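Local coordinates for protein ubiquitin-conjugating enzyme (Plasmodium falciparum 3D7, PDB 2H2Y) that probably acts as a ubiquitin-conjugating (E2) enzyme, this chain being the UBC domain of a longer protein that is probably membrane-anchored, at residues I53-G58 / V68-I73. Numbering follows the deposited sequence.
Sequences IVQYVG and VYKIKI
Tyr56 and Tyr69 sit directly across from each other as a hydrogen-bonded antiparallel pair, yet their rings do not stack. The Tyr56 ring carries the backbone N of Gly58 over the centre of one face, while the carbonyl O of Tyr56 approaches the Tyr69 ring obliquely, 4.2 Å from CD2. The rings leave the pair in different directions: CG of Tyr56 lies beside its carbonyl carbon, anti to its own N (chi1 165°), whereas CG of Tyr69 sits beside the backbone N (chi1 -62°). Each hydroxyl is tied near the turn, Tyr56 OH to the N of Leu59 and Tyr69 OH to the carboxylate of Glu67. The third flat group, the amide of Gln55, is on the other side of the sheet. Its extended chain crosses Val68, with NE2 beside Val68 CG2, and it runs alongside Lys70, whose CE comes 3.7 Å from Gln55 OE1. These are the two middle strands of the four-stranded antiparallel meander of the UBC fold, joined as a hairpin by residues 58-67. Backbone bonds come in two pairs: Tyr56 N to Tyr69 O at 2.7 Å, with the return bond from Tyr69 N to Tyr56 O, and Val54 N to Ile71 O at 2.9 Å, answered by Ile71 N to Val54 O at 2.8 Å. Val54, Tyr56, Tyr69 and Ile71 share one face. There Val54 CG2 reaches Ile73 CD1 at 4.0 Å, and helix 119-130 covers Tyr56 and Ile73 through Ile127, Leu130, Ile119 and Ile123. On the reverse face, Ile53 CD1 packs against the aliphatic CE of Lys72 at 3.7 Å, and Ile53 CG2 meets CD of Lys70.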
ATOM      1  N   ILE A  53       3.216   5.913   1.964  1.00 32.09           N
ATOM      2  CA  ILE A  53       4.250   5.032   2.475  1.00 30.30           C
ATOM      3  C   ILE A  53       3.652   4.278   3.642  1.00 29.90           C
ATOM      4  O   ILE A  53       3.368   4.855   4.692  1.00 30.07           O
ATOM      5  CB  ILE A  53       5.498   5.791   2.951  1.00 29.97           C
ATOM      6  CG1 ILE A  53       6.302   6.257   1.740  1.00 32.21           C
ATOM      7  CG2 ILE A  53       6.362   4.883   3.810  1.00 27.66           C
ATOM      8  CD1 ILE A  53       7.610   6.941   2.092  1.00 33.09           C
ATOM      9  N   VAL A  54       3.433   2.987   3.436  1.00 29.58           N
ATOM     10  CA  VAL A  54       2.872   2.136   4.465  1.00 28.98           C
ATOM     11  C   VAL A  54       4.035   1.432   5.156  1.00 29.40           C
ATOM     12  O   VAL A  54       5.039   1.117   4.521  1.00 29.93           O
ATOM     13  CB  VAL A  54       1.931   1.087   3.833  1.00 27.84           C
ATOM     14  CG1 VAL A  54       1.356   0.179   4.906  1.00 26.80           C
ATOM     15  CG2 VAL A  54       0.819   1.787   3.075  1.00 26.96           C
ATOM     16  N   GLN A  55       3.927   1.208   6.455  1.00 28.59           N
ATOM     17  CA  GLN A  55       4.994   0.515   7.146  1.00 30.92           C
ATOM     18  C   GLN A  55       4.352  -0.708   7.754  1.00 31.12           C
ATOM     19  O   GLN A  55       3.398  -0.592   8.519  1.00 28.94           O
ATOM     20  CB  GLN A  55       5.618   1.383   8.240  1.00 31.66           C
ATOM     21  CG  GLN A  55       6.851   0.754   8.866  1.00 34.10           C
ATOM     22  CD  GLN A  55       7.429   1.561  10.019  1.00 35.82           C
ATOM     23  OE1 GLN A  55       7.865   2.698   9.844  1.00 36.74           O
ATOM     24  NE2 GLN A  55       7.436   0.969  11.208  1.00 37.70           N
ATOM     25  N   TYR A  56       4.882  -1.876   7.399  1.00 32.64           N
ATOM     26  CA  TYR A  56       4.374  -3.160   7.859  1.00 32.98           C
ATOM     27  C   TYR A  56       5.320  -3.864   8.826  1.00 34.37           C
ATOM     28  O   TYR A  56       6.446  -4.178   8.471  1.00 35.95           O
ATOM     29  CB  TYR A  56       4.126  -4.063   6.650  1.00 33.19           C
ATOM     30  CG  TYR A  56       3.938  -5.512   7.010  1.00 33.45           C
ATOM     31  CD1 TYR A  56       2.922  -5.902   7.877  1.00 32.30           C
ATOM     32  CD2 TYR A  56       4.794  -6.491   6.516  1.00 32.53           C
ATOM     33  CE1 TYR A  56       2.765  -7.227   8.250  1.00 30.80           C
ATOM     34  CE2 TYR A  56       4.644  -7.825   6.886  1.00 32.62           C
ATOM     35  CZ  TYR A  56       3.625  -8.181   7.759  1.00 31.83           C
ATOM     36  OH  TYR A  56       3.476  -9.482   8.168  1.00 32.43           O
ATOM     37  N   VAL A  57       4.850  -4.127  10.042  1.00 33.52           N
ATOM     38  CA  VAL A  57       5.651  -4.801  11.058  1.00 32.13           C
ATOM     39  C   VAL A  57       5.338  -6.292  11.028  1.00 32.57           C
ATOM     40  O   VAL A  57       4.251  -6.711  11.433  1.00 32.91           O
ATOM     41  CB  VAL A  57       5.332  -4.262  12.462  1.00 30.84           C
ATOM     42  CG1 VAL A  57       6.115  -5.025  13.499  1.00 28.32           C
ATOM     43  CG2 VAL A  57       5.660  -2.783  12.538  1.00 28.74           C
ATOM     44  N   GLY A  58       6.298  -7.083  10.556  1.00 31.44           N
ATOM     45  CA  GLY A  58       6.126  -8.523  10.450  1.00 31.58           C
ATOM     46  C   GLY A  58       5.314  -9.258  11.506  1.00 33.60           C
ATOM     47  O   GLY A  58       5.564  -9.146  12.705  1.00 33.15           O
ATOM     48  N   VAL A  68      10.388  -4.572  10.806  1.00 37.59           N
ATOM     49  CA  VAL A  68       9.723  -3.459  10.129  1.00 35.53           C
ATOM     50  C   VAL A  68      10.131  -3.232   8.662  1.00 33.13           C
ATOM     51  O   VAL A  68      11.307  -3.070   8.353  1.00 32.73           O
ATOM     52  CB  VAL A  68       9.953  -2.160  10.935  1.00 34.75           C
ATOM     53  CG1 VAL A  68      11.399  -2.092  11.359  1.00 38.17           C
ATOM     54  CG2 VAL A  68       9.587  -0.930  10.110  1.00 33.42           C
ATOM     55  N   TYR A  69       9.144  -3.203   7.769  1.00 32.69           N
ATOM     56  CA  TYR A  69       9.377  -2.995   6.336  1.00 31.78           C
ATOM     57  C   TYR A  69       8.481  -1.878   5.848  1.00 33.02           C
ATOM     58  O   TYR A  69       7.400  -1.674   6.391  1.00 35.26           O
ATOM     59  CB  TYR A  69       9.041  -4.255   5.541  1.00 29.87           C
ATOM     60  CG  TYR A  69       9.879  -5.457   5.889  1.00 28.60           C
ATOM     61  CD1 TYR A  69      11.227  -5.516   5.538  1.00 28.58           C
ATOM     62  CD2 TYR A  69       9.335  -6.530   6.583  1.00 28.08           C
ATOM     63  CE1 TYR A  69      12.018  -6.617   5.872  1.00 27.56           C
ATOM     64  CE2 TYR A  69      10.113  -7.637   6.926  1.00 28.89           C
ATOM     65  CZ  TYR A  69      11.457  -7.671   6.566  1.00 29.27           C
ATOM     66  OH  TYR A  69      12.237  -8.757   6.907  1.00 29.32           O
ATOM     67  N   LYS A  70       8.913  -1.157   4.822  1.00 33.46           N
ATOM     68  CA  LYS A  70       8.097  -0.075   4.280  1.00 32.39           C
ATOM     69  C   LYS A  70       7.724  -0.386   2.845  1.00 31.71           C
ATOM     70  O   LYS A  70       8.522  -0.955   2.103  1.00 32.83           O
ATOM     71  CB  LYS A  70       8.842   1.256   4.342  1.00 32.57           C
ATOM     72  CG  LYS A  70       9.063   1.764   5.753  1.00 37.40           C
ATOM     73  CD  LYS A  70       9.614   3.183   5.743  1.00 42.75           C
ATOM     74  CE  LYS A  70      10.131   3.596   7.123  1.00 46.29           C
ATOM     75  NZ  LYS A  70      11.268   2.730   7.587  1.00 50.26           N
ATOM     76  N   ILE A  71       6.500  -0.021   2.468  1.00 31.14           N
ATOM     77  CA  ILE A  71       5.976  -0.243   1.122  1.00 29.87           C
ATOM     78  C   ILE A  71       5.465   1.084   0.573  1.00 29.84           C
ATOM     79  O   ILE A  71       4.504   1.640   1.100  1.00 32.29           O
ATOM     80  CB  ILE A  71       4.788  -1.224   1.141  1.00 29.06           C
ATOM     81  CG1 ILE A  71       5.190  -2.536   1.815  1.00 27.34           C
ATOM     82  CG2 ILE A  71       4.294  -1.460  -0.276  1.00 27.42           C
ATOM     83  CD1 ILE A  71       4.078  -3.566   1.846  1.00 25.70           C
ATOM     84  N   LYS A  72       6.096   1.603  -0.472  1.00 29.02           N
ATOM     85  CA  LYS A  72       5.656   2.867  -1.052  1.00 28.55           C
ATOM     86  C   LYS A  72       4.612   2.644  -2.136  1.00 28.74           C
ATOM     87  O   LYS A  72       4.610   1.615  -2.822  1.00 28.88           O
ATOM     88  CB  LYS A  72       6.835   3.652  -1.637  1.00 29.61           C
ATOM     89  CG  LYS A  72       6.402   4.891  -2.392  1.00 30.51           C
ATOM     90  CD  LYS A  72       7.570   5.779  -2.782  1.00 33.63           C
ATOM     91  CE  LYS A  72       8.174   6.472  -1.574  1.00 35.19           C
ATOM     92  NZ  LYS A  72       9.138   7.540  -1.977  1.00 37.59           N
ATOM     93  N   ILE A  73       3.725   3.622  -2.280  1.00 29.13           N
ATOM     94  CA  ILE A  73       2.652   3.566  -3.259  1.00 27.85           C
ATOM     95  C   ILE A  73       2.604   4.879  -4.043  1.00 28.73           C
ATOM     96  O   ILE A  73       2.447   5.956  -3.461  1.00 29.79           O
ATOM     97  CB  ILE A  73       1.294   3.349  -2.559  1.00 25.24           C
ATOM     98  CG1 ILE A  73       1.357   2.095  -1.686  1.00 20.67           C
ATOM     99  CG2 ILE A  73       0.192   3.245  -3.592  1.00 23.19           C
ATOM    100  CD1 ILE A  73       0.116   1.846  -0.880  1.00 20.83           C
TER